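PDB 3KEB: probable thiol peroxidase from Chromobacterium violaceum, which probably reduces peroxides as a thiol-dependent oxidoreductase of the redoxin family, within the thioredoxin-like group of folds. Local coordinates for residues G19-K24 with Y123-T128; D26-F31 with N147-S152; T49-V54 with I141-A146; H82-V87 with N107-S112. One frame throughout, in Å; residues are numbered along the deposited sequence.

Interaction 1 of 4, residues G19-K24 with Y123-T128; sequences GDFPRK and YGVLIT
The carbonyl oxygen of Y123 is met from three directions by carbon atoms of F21 and P22. The shortest approach is from F21 CD1, 3.2 Å from Y123 O; this oxygen lies at the edge of the phenyl ring, near its plane, so the ring offers a C-H and not its pi face. F21 CA adds a nearly straight C-H...O contact to Y123 O, 3.6 Å long with 161° at the hydrogen, and P22 CD comes within 3.5 Å of Y123 O. F21 holds CG anti to its backbone N (chi1 -178°), which swings CD1 to the oxygen and brings the same atom to 4.3 Å from V125 CG1. P22 and the Y123 side chain cross at about a right angle, P22 CG lying 4.1 Å from Y123 CD2. The phenol end is held elsewhere, Y123 OH being hydrogen-bonded to P29 O, while the ring stacks with F119.

Close backbone passage completes the contact: G19 C sits 3.5 Å from G124 CA, a spacing consistent with the lack of a side chain on both glycines. G124 also has positive phi (63°), and two bonds, V125 N to H120 O and G124 N to K121 O, identify it as the C-prime residue of the Schellman motif that terminates helix 119-122.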
# COMPACT_ATOMS: atom_id res chain seq x y z
N GLY A 19 -7.34 -2.95 -18.52
CA GLY A 19 -8.58 -3.47 -17.99
C GLY A 19 -9.77 -2.77 -18.60
O GLY A 19 -9.62 -1.80 -19.33
N ASP A 20 -10.97 -3.20 -18.23
CA ASP A 20 -12.22 -2.65 -18.75
C ASP A 20 -12.79 -1.65 -17.74
O ASP A 20 -13.33 -2.00 -16.71
CB ASP A 20 -13.24 -3.77 -18.94
CG ASP A 20 -12.85 -4.74 -20.07
OD1 ASP A 20 -12.04 -4.38 -20.95
OD2 ASP A 20 -13.41 -5.86 -20.09
N PHE A 21 -12.71 -0.40 -18.10
CA PHE A 21 -13.14 0.68 -17.21
C PHE A 21 -14.66 0.77 -17.32
O PHE A 21 -15.19 0.70 -18.46
CB PHE A 21 -12.47 1.97 -17.66
CG PHE A 21 -12.81 3.17 -16.78
CD1 PHE A 21 -12.42 3.20 -15.49
CD2 PHE A 21 -13.47 4.26 -17.31
CE1 PHE A 21 -12.70 4.28 -14.71
CE2 PHE A 21 -13.77 5.35 -16.54
CZ PHE A 21 -13.38 5.36 -15.24
N PRO A 22 -15.38 0.81 -16.19
CA PRO A 22 -16.86 0.89 -16.26
C PRO A 22 -17.37 2.10 -17.02
O PRO A 22 -16.77 3.20 -16.96
CB PRO A 22 -17.30 0.93 -14.81
CG PRO A 22 -16.18 0.27 -14.07
CD PRO A 22 -14.93 0.73 -14.78
N ARG A 23 -18.47 1.88 -17.73
CA ARG A 23 -19.08 2.90 -18.59
C ARG A 23 -20.49 3.21 -18.14
O ARG A 23 -21.12 2.42 -17.43
CB ARG A 23 -19.14 2.41 -20.03
CG ARG A 23 -17.78 2.31 -20.69
CD ARG A 23 -17.92 2.08 -22.20
NE ARG A 23 -17.00 1.04 -22.64
CZ ARG A 23 -17.10 0.40 -23.79
NH1 ARG A 23 -18.06 0.70 -24.65
NH2 ARG A 23 -16.22 -0.54 -24.09
N LYS A 24 -20.99 4.35 -18.59
CA LYS A 24 -22.37 4.76 -18.35
C LYS A 24 -23.31 3.60 -18.67
O LYS A 24 -23.21 3.00 -19.75
CB LYS A 24 -22.72 5.97 -19.25
CG LYS A 24 -24.19 6.33 -19.19
CD LYS A 24 -24.51 7.86 -19.36
CE LYS A 24 -25.72 8.29 -18.42
NZ LYS A 24 -25.61 9.54 -17.48
N TYR A 123 -11.54 -2.92 -12.68
CA TYR A 123 -12.03 -1.53 -12.78
C TYR A 123 -11.29 -0.73 -13.87
O TYR A 123 -11.54 0.45 -14.04
CB TYR A 123 -11.93 -0.80 -11.44
CG TYR A 123 -13.22 -0.91 -10.64
CD1 TYR A 123 -13.61 -2.09 -10.07
CD2 TYR A 123 -14.08 0.19 -10.50
CE1 TYR A 123 -14.79 -2.22 -9.39
CE2 TYR A 123 -15.27 0.08 -9.77
CZ TYR A 123 -15.63 -1.13 -9.23
OH TYR A 123 -16.81 -1.27 -8.53
N GLY A 124 -10.44 -1.40 -14.64
CA GLY A 124 -9.70 -0.73 -15.75
C GLY A 124 -8.75 0.39 -15.33
O GLY A 124 -8.63 1.43 -16.01
N VAL A 125 -8.05 0.16 -14.22
CA VAL A 125 -7.15 1.18 -13.67
C VAL A 125 -5.78 0.61 -13.37
O VAL A 125 -5.00 1.22 -12.63
CB VAL A 125 -7.79 1.91 -12.45
CG1 VAL A 125 -9.04 2.78 -12.84
CG2 VAL A 125 -8.14 0.97 -11.27
N LEU A 126 -5.48 -0.55 -13.94
CA LEU A 126 -4.20 -1.21 -13.72
C LEU A 126 -3.05 -0.56 -14.51
O LEU A 126 -3.11 -0.49 -15.72
CB LEU A 126 -4.28 -2.70 -14.11
CG LEU A 126 -2.98 -3.57 -13.99
CD1 LEU A 126 -2.50 -3.54 -12.54
CD2 LEU A 126 -3.18 -4.99 -14.52
N ILE A 127 -2.00 -0.18 -13.81
CA ILE A 127 -0.71 0.27 -14.40
C ILE A 127 0.33 -0.82 -14.06
O ILE A 127 0.45 -1.24 -12.90
CB ILE A 127 -0.28 1.67 -13.85
CG1 ILE A 127 -1.33 2.76 -14.18
CG2 ILE A 127 1.07 2.12 -14.44
CD1 ILE A 127 -1.18 4.04 -13.43
N THR A 128 1.04 -1.33 -15.07
CA THR A 128 2.13 -2.27 -14.80
C THR A 128 3.54 -1.75 -15.13
O THR A 128 4.50 -2.49 -14.89
CB THR A 128 1.95 -3.57 -15.58
OG1 THR A 128 1.90 -3.24 -16.98
CG2 THR A 128 0.65 -4.32 -15.17

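Interaction 2 of 4, residues D26-F31 with N147-S152; sequences DYLPSF and NVVHYS
Y27 and V148 form a single, isolated backbone bridge that ties the loop before strand 32-35 to the start of strand 149-154, outermost of its sheet within this chain. The evidence is a pair of hydrogen bonds flanking the two residues: V149 N donates to D26 O at 2.7 Å, and L28 N donates to N147 O at 2.8 Å. Both donors sit nearly along the C=O axis of the acceptor, and both bonds are close to straight, with 168° and 163° at the hydrogen. N147 adopts positive phi just ahead of the bridge.

On the outer side, V148 CG2 rests over one face of the Y27 ring, 3.6 Å from its centroid and 19° off the normal, a CH-pi contact displaced to the rim, where Y27 CE1 is the nearest ring atom. This methyl is V148's branch anti to the carbonyl carbon, whereas V148 CG1 lies 3.9 Å from D26 O. L28 works inward with its two methyls divided: CD2 packs 3.8 Å from V149 CG2, and CD1 lies 3.8 Å from N147 OD1, each pair of side chains crossing at about a right angle. D26 directs its carboxylate elsewhere, OD2 accepting from R23 N.

L28 reaches on to I141 and A143 of strand 139-143 and to Y123. Further along, H150 and Y151 form a classic beta bulge opposite L142, and Y151 packs on helix 164-177.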
# COMPACT_ATOMS: atom_id res chain seq x y z
N ASP A 26 -23.50 0.71 -17.10
CA ASP A 26 -22.99 -0.49 -16.44
C ASP A 26 -23.35 -0.53 -14.95
O ASP A 26 -23.43 0.53 -14.29
CB ASP A 26 -21.44 -0.59 -16.51
CG ASP A 26 -20.90 -0.86 -17.88
OD1 ASP A 26 -21.66 -1.13 -18.83
OD2 ASP A 26 -19.63 -0.84 -17.97
N TYR A 27 -23.54 -1.74 -14.42
CA TYR A 27 -23.55 -1.97 -12.98
C TYR A 27 -22.08 -2.06 -12.53
O TYR A 27 -21.26 -2.65 -13.25
CB TYR A 27 -24.31 -3.24 -12.62
CG TYR A 27 -25.82 -3.11 -12.66
CD1 TYR A 27 -26.55 -2.71 -11.52
CD2 TYR A 27 -26.52 -3.36 -13.81
CE1 TYR A 27 -27.94 -2.62 -11.56
CE2 TYR A 27 -27.90 -3.26 -13.83
CZ TYR A 27 -28.60 -2.88 -12.70
OH TYR A 27 -29.97 -2.78 -12.76
N LEU A 28 -21.75 -1.41 -11.42
CA LEU A 28 -20.38 -1.49 -10.88
C LEU A 28 -19.93 -2.92 -10.69
O LEU A 28 -20.71 -3.81 -10.19
CB LEU A 28 -20.24 -0.73 -9.57
CG LEU A 28 -20.42 0.79 -9.53
CD1 LEU A 28 -20.65 1.26 -8.12
CD2 LEU A 28 -19.23 1.52 -10.18
N PRO A 29 -18.68 -3.20 -11.08
CA PRO A 29 -18.10 -4.51 -10.69
C PRO A 29 -17.99 -4.65 -9.19
O PRO A 29 -17.74 -3.66 -8.50
CB PRO A 29 -16.70 -4.51 -11.34
CG PRO A 29 -16.84 -3.61 -12.53
CD PRO A 29 -17.76 -2.48 -11.97
N SER A 30 -18.18 -5.87 -8.70
CA SER A 30 -18.06 -6.15 -7.30
C SER A 30 -16.63 -5.91 -6.90
O SER A 30 -15.71 -5.95 -7.72
CB SER A 30 -18.48 -7.58 -6.98
OG SER A 30 -17.58 -8.46 -7.61
N PHE A 31 -16.42 -5.58 -5.64
CA PHE A 31 -15.07 -5.50 -5.11
C PHE A 31 -15.03 -6.04 -3.68
O PHE A 31 -16.07 -6.08 -2.99
CB PHE A 31 -14.50 -4.06 -5.24
CG PHE A 31 -15.25 -2.96 -4.52
CD1 PHE A 31 -15.86 -1.93 -5.26
CD2 PHE A 31 -15.28 -2.87 -3.13
CE1 PHE A 31 -16.51 -0.90 -4.63
CE2 PHE A 31 -15.98 -1.83 -2.46
CZ PHE A 31 -16.56 -0.83 -3.21
N ASN A 147 -26.12 1.12 -7.94
CA ASN A 147 -24.77 0.91 -8.48
C ASN A 147 -24.69 0.90 -9.99
O ASN A 147 -23.79 0.33 -10.57
CB ASN A 147 -24.10 -0.33 -7.85
CG ASN A 147 -23.96 -0.19 -6.35
OD1 ASN A 147 -23.64 0.94 -5.81
ND2 ASN A 147 -24.26 -1.25 -5.64
N VAL A 148 -25.60 1.62 -10.64
CA VAL A 148 -25.50 1.87 -12.06
C VAL A 148 -24.68 3.12 -12.29
O VAL A 148 -24.90 4.17 -11.64
CB VAL A 148 -26.90 2.00 -12.70
CG1 VAL A 148 -26.79 2.52 -14.11
CG2 VAL A 148 -27.56 0.65 -12.67
N VAL A 149 -23.76 3.03 -13.26
CA VAL A 149 -22.86 4.13 -13.61
C VAL A 149 -23.58 5.20 -14.44
O VAL A 149 -24.23 4.88 -15.45
CB VAL A 149 -21.61 3.59 -14.37
CG1 VAL A 149 -20.65 4.72 -14.82
CG2 VAL A 149 -20.81 2.64 -13.46
N HIS A 150 -23.48 6.46 -13.99
CA HIS A 150 -24.01 7.65 -14.75
C HIS A 150 -22.94 8.49 -15.46
O HIS A 150 -23.19 9.16 -16.48
CB HIS A 150 -24.79 8.58 -13.81
CG HIS A 150 -26.08 8.01 -13.33
ND1 HIS A 150 -27.31 8.56 -13.64
CD2 HIS A 150 -26.35 6.92 -12.58
CE1 HIS A 150 -28.26 7.84 -13.10
NE2 HIS A 150 -27.71 6.83 -12.46
N TYR A 151 -21.71 8.41 -14.96
CA TYR A 151 -20.57 9.11 -15.52
C TYR A 151 -19.29 8.38 -15.10
O TYR A 151 -19.17 7.97 -13.92
CB TYR A 151 -20.52 10.57 -14.96
CG TYR A 151 -19.36 11.31 -15.45
CD1 TYR A 151 -19.42 11.96 -16.65
CD2 TYR A 151 -18.14 11.31 -14.74
CE1 TYR A 151 -18.30 12.66 -17.14
CE2 TYR A 151 -17.01 12.00 -15.23
CZ TYR A 151 -17.12 12.69 -16.42
OH TYR A 151 -16.05 13.38 -16.97
N SER A 152 -18.34 8.26 -16.00
CA SER A 152 -17.02 7.74 -15.62
C SER A 152 -15.92 8.43 -16.45
O SER A 152 -16.13 8.73 -17.61
CB SER A 152 -16.95 6.18 -15.74
OG SER A 152 -17.03 5.74 -17.08

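Interaction 3 of 4, residues T49-V54 with I141-A146; sequences TPKLIV and ILADAA
L52 and L142 face each other on one side of the sheet, K51 and I53 pair with A143 and I141 on the other. At the non-hydrogen-bonded pair, L52 reaches across with its CD1 branch, 3.9 Å from L142 CB. Its CG is anti to the backbone N (chi1 -165°), and this bends the side chain over the neighbouring strand; L142 CD1 in turn lies 3.8 Å from K51 O. On the other face I53 and I141 meet at their branch points, CB to CB 4.3 Å, and both isoleucines place CG1 anti to the carbonyl carbon, so the two side chains have matching conformations.

The backbone evidence for this register is two hydrogen-bonded pairs. K51 N to A143 O (2.8 Å) and A143 N to K51 O (2.9 Å) close the first, the second of these bonds being almost straight at 175°; reciprocal bonds between I53 and I141 close the other. The axes of strands 51-54 and 141-143 make an angle of 158°, so they are antiparallel.

Beyond the strand pairing, at the T49 and A145 end, K51 curls back on its own segment: NZ donates to T49 O at 3.0 Å and also bonds F46 O, so two carbonyls hold the ammonium group. A water accepts from T49 N and donates to A145 O, linking T49 to A145 across the contact.

L52 packs on T73 and L77 of helix 67-77, while I141 meets V149. Strand 51-55, between parallel strand 84-89 and antiparallel strand 139-143, holds the central place expected in a thioredoxin-like fold.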
# COMPACT_ATOMS: atom_id res chain seq x y z
N THR A 49 -27.08 4.14 -1.15
CA THR A 49 -26.60 5.48 -1.38
C THR A 49 -25.96 5.62 -2.74
O THR A 49 -25.29 4.69 -3.21
CB THR A 49 -25.57 5.97 -0.28
OG1 THR A 49 -25.21 7.33 -0.56
CG2 THR A 49 -24.30 5.13 -0.27
N PRO A 50 -26.17 6.76 -3.38
CA PRO A 50 -25.39 7.03 -4.56
C PRO A 50 -23.97 7.28 -4.11
O PRO A 50 -23.74 7.60 -2.95
CB PRO A 50 -26.01 8.28 -5.17
CG PRO A 50 -26.93 8.84 -4.12
CD PRO A 50 -27.16 7.83 -3.08
N LYS A 51 -23.05 7.11 -5.03
CA LYS A 51 -21.64 7.31 -4.71
C LYS A 51 -20.78 7.78 -5.80
O LYS A 51 -21.09 7.64 -6.97
CB LYS A 51 -21.04 6.07 -4.14
CG LYS A 51 -21.24 4.84 -4.92
CD LYS A 51 -21.73 3.93 -3.89
CE LYS A 51 -22.23 2.67 -4.36
NZ LYS A 51 -23.45 2.27 -3.45
N LEU A 52 -19.69 8.38 -5.37
CA LEU A 52 -18.67 8.94 -6.24
C LEU A 52 -17.40 8.17 -5.86
O LEU A 52 -16.84 8.34 -4.77
CB LEU A 52 -18.51 10.45 -5.97
CG LEU A 52 -17.75 11.19 -7.05
CD1 LEU A 52 -18.38 11.08 -8.51
CD2 LEU A 52 -17.63 12.69 -6.67
N ILE A 53 -17.02 7.23 -6.72
CA ILE A 53 -15.78 6.45 -6.53
C ILE A 53 -14.61 7.15 -7.22
O ILE A 53 -14.73 7.62 -8.34
CB ILE A 53 -15.95 5.02 -7.05
CG1 ILE A 53 -17.04 4.29 -6.25
CG2 ILE A 53 -14.61 4.24 -7.04
CD1 ILE A 53 -17.36 3.01 -6.80
N VAL A 54 -13.50 7.30 -6.51
CA VAL A 54 -12.33 7.92 -7.05
C VAL A 54 -11.15 7.05 -6.72
O VAL A 54 -10.97 6.70 -5.54
CB VAL A 54 -12.09 9.34 -6.43
CG1 VAL A 54 -10.79 9.89 -6.84
CG2 VAL A 54 -13.21 10.35 -6.88
N ILE A 141 -15.87 7.78 -10.89
CA ILE A 141 -17.11 7.11 -11.33
C ILE A 141 -18.27 7.51 -10.45
O ILE A 141 -18.23 7.32 -9.24
CB ILE A 141 -17.00 5.58 -11.22
CG1 ILE A 141 -15.82 5.05 -12.01
CG2 ILE A 141 -18.32 4.87 -11.69
CD1 ILE A 141 -15.55 3.56 -11.78
N LEU A 142 -19.28 8.10 -11.06
CA LEU A 142 -20.53 8.45 -10.40
C LEU A 142 -21.51 7.30 -10.65
O LEU A 142 -21.83 6.97 -11.81
CB LEU A 142 -21.11 9.73 -10.98
CG LEU A 142 -22.51 10.14 -10.53
CD1 LEU A 142 -22.53 10.52 -9.04
CD2 LEU A 142 -23.06 11.25 -11.49
N ALA A 143 -22.03 6.76 -9.54
CA ALA A 143 -23.03 5.65 -9.58
C ALA A 143 -24.19 5.98 -8.67
O ALA A 143 -24.02 6.65 -7.63
CB ALA A 143 -22.40 4.30 -9.17
N ASP A 144 -25.38 5.56 -9.07
CA ASP A 144 -26.55 5.74 -8.23
C ASP A 144 -26.65 4.68 -7.12
O ASP A 144 -25.77 3.84 -6.97
CB ASP A 144 -27.81 5.82 -9.08
CG ASP A 144 -28.09 4.58 -9.89
OD1 ASP A 144 -27.68 3.47 -9.48
OD2 ASP A 144 -28.78 4.75 -10.94
N ALA A 145 -27.75 4.68 -6.38
CA ALA A 145 -27.88 3.78 -5.26
C ALA A 145 -28.06 2.33 -5.71
O ALA A 145 -27.78 1.41 -4.93
CB ALA A 145 -29.03 4.21 -4.36
N ALA A 146 -28.46 2.12 -6.98
CA ALA A 146 -28.51 0.79 -7.59
C ALA A 146 -27.15 0.32 -8.15
O ALA A 146 -27.06 -0.75 -8.79
CB ALA A 146 -29.59 0.79 -8.75
O HOH W 1 -26.43 1.57 -2.76

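Interaction 4 of 4, residues H82-V87 with N107-S112; sequences HLKLIV and NIALLS
V87 and I108 meet methyl to methyl, CG2 to CG2 at 3.6 Å, in the apolar centre of a beta-alpha-beta unit whose parallel strands 84-89 and 109-112 are joined through helix 93-103. V87 also lies alongside L110, pointing the same way, with L110 CD2 3.9 Å from V87 CB. L85 runs side by side with I108 in the same sense, its CD2 3.8 Å from I108 CG1. Helix 67-77 packs on L85 and V87, helix 93-103 on L110. On the other face I86 CG2 touches L111 CD1 at 3.6 Å, the two side chains crossing at a slant.

Between these faces the backbone bonds zigzag as parallel strands require: A109 N to L85 O, V87 N to A109 O, and L111 N to V87 O, the last 2.8 Å long. The axes of strands 84-87 and 109-112 are inclined by 26°.

At the entry to the strands polarity takes over. K84 starts with CG anti to its backbone N, then bends at chi2 (64°), bringing CE to 4.1 Å from A109 CB. A water bridges L85 N and N107 O, and K84 NZ donates to that same N107 O at 2.7 Å, from above the carbonyl plane, 57° out of it.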
# COMPACT_ATOMS: atom_id res chain seq x y z
N HIS A 82 -25.34 14.19 -0.52
CA HIS A 82 -25.90 12.86 -0.38
C HIS A 82 -25.11 11.81 -1.15
O HIS A 82 -25.48 10.64 -1.16
CB HIS A 82 -27.38 12.86 -0.78
CG HIS A 82 -28.21 13.81 0.01
ND1 HIS A 82 -29.52 14.10 -0.32
CD2 HIS A 82 -27.94 14.53 1.12
CE1 HIS A 82 -30.00 14.98 0.55
NE2 HIS A 82 -29.07 15.24 1.44
N LEU A 83 -24.05 12.25 -1.79
CA LEU A 83 -23.21 11.44 -2.62
C LEU A 83 -22.04 10.97 -1.75
O LEU A 83 -21.26 11.82 -1.23
CB LEU A 83 -22.75 12.30 -3.78
CG LEU A 83 -22.65 11.72 -5.19
CD1 LEU A 83 -23.99 11.24 -5.67
CD2 LEU A 83 -22.07 12.76 -6.14
N LYS A 84 -21.93 9.67 -1.59
CA LYS A 84 -20.89 9.06 -0.76
C LYS A 84 -19.57 8.98 -1.55
O LYS A 84 -19.49 8.27 -2.57
CB LYS A 84 -21.31 7.65 -0.29
CG LYS A 84 -20.29 6.89 0.49
CD LYS A 84 -19.96 7.57 1.84
CE LYS A 84 -18.92 6.83 2.69
NZ LYS A 84 -18.82 7.51 4.01
N LEU A 85 -18.56 9.67 -1.04
CA LEU A 85 -17.23 9.68 -1.65
C LEU A 85 -16.46 8.47 -1.14
O LEU A 85 -16.29 8.29 0.11
CB LEU A 85 -16.49 10.97 -1.28
CG LEU A 85 -15.08 11.11 -1.89
CD1 LEU A 85 -15.11 10.87 -3.42
CD2 LEU A 85 -14.44 12.39 -1.58
N ILE A 86 -16.06 7.62 -2.08
CA ILE A 86 -15.30 6.38 -1.83
C ILE A 86 -13.94 6.49 -2.58
O ILE A 86 -13.90 6.49 -3.82
CB ILE A 86 -16.03 5.11 -2.30
CG1 ILE A 86 -17.41 5.00 -1.59
CG2 ILE A 86 -15.19 3.89 -2.00
CD1 ILE A 86 -18.33 3.92 -2.19
N VAL A 87 -12.86 6.64 -1.82
CA VAL A 87 -11.51 6.78 -2.36
C VAL A 87 -10.85 5.41 -2.27
O VAL A 87 -10.85 4.76 -1.22
CB VAL A 87 -10.70 7.82 -1.58
CG1 VAL A 87 -9.21 7.82 -2.00
CG2 VAL A 87 -11.32 9.22 -1.75
N ASN A 107 -16.39 11.77 6.53
CA ASN A 107 -17.30 10.93 5.75
C ASN A 107 -16.79 10.34 4.46
O ASN A 107 -17.59 9.90 3.61
CB ASN A 107 -18.57 11.72 5.38
CG ASN A 107 -19.57 11.72 6.50
OD1 ASN A 107 -19.78 10.68 7.11
ND2 ASN A 107 -20.12 12.89 6.82
N ILE A 108 -15.49 10.37 4.25
CA ILE A 108 -14.91 9.81 3.04
C ILE A 108 -14.47 8.44 3.44
O ILE A 108 -13.80 8.26 4.48
CB ILE A 108 -13.72 10.63 2.55
CG1 ILE A 108 -14.20 12.02 2.15
CG2 ILE A 108 -13.01 9.94 1.39
CD1 ILE A 108 -13.06 13.04 1.91
N ALA A 109 -14.86 7.44 2.65
CA ALA A 109 -14.35 6.11 2.82
C ALA A 109 -12.99 6.07 2.16
O ALA A 109 -12.82 6.63 1.08
CB ALA A 109 -15.27 5.10 2.19
N LEU A 110 -12.04 5.38 2.81
CA LEU A 110 -10.68 5.16 2.32
C LEU A 110 -10.41 3.67 2.26
O LEU A 110 -10.38 2.97 3.31
CB LEU A 110 -9.72 5.86 3.30
CG LEU A 110 -9.87 7.37 3.44
CD1 LEU A 110 -9.01 7.88 4.57
CD2 LEU A 110 -9.46 8.09 2.13
N LEU A 111 -10.28 3.16 1.04
CA LEU A 111 -10.16 1.73 0.80
C LEU A 111 -8.85 1.43 0.11
O LEU A 111 -8.46 2.13 -0.82
CB LEU A 111 -11.30 1.23 -0.08
CG LEU A 111 -12.71 1.67 0.36
CD1 LEU A 111 -13.75 0.94 -0.54
CD2 LEU A 111 -13.00 1.39 1.85
N SER A 112 -8.25 0.33 0.54
CA SER A 112 -6.99 -0.15 0.06
C SER A 112 -7.20 -1.40 -0.78
O SER A 112 -8.08 -2.26 -0.47
CB SER A 112 -6.11 -0.53 1.24
OG SER A 112 -4.99 -1.26 0.81
O HOH W 2 -18.70 11.31 1.43

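Interactions 2, 3 and 4 all reach one mixed sheet in which 109-112, 84-89, 51-55, 139-143 and 149-154 follow one another. Centres of interactions 2 and 3 lie about 7 Å apart, those of 3 and 4 about 10 Å; L52 N to K84 O and H150 N to L142 O join neighbouring strands between them. Interaction 1 lies off the sheet among loops, about 19 Å between centres from interaction 4, but meets interaction 2 through a hydrogen bond between P22 O and S152 OG. Along the chain interaction 4 nests within all the others and 3 within 2, whereas interaction 1 crosses 2 and 3. Sequence-distant loops and strands are thereby knitted into one thioredoxin-like domain.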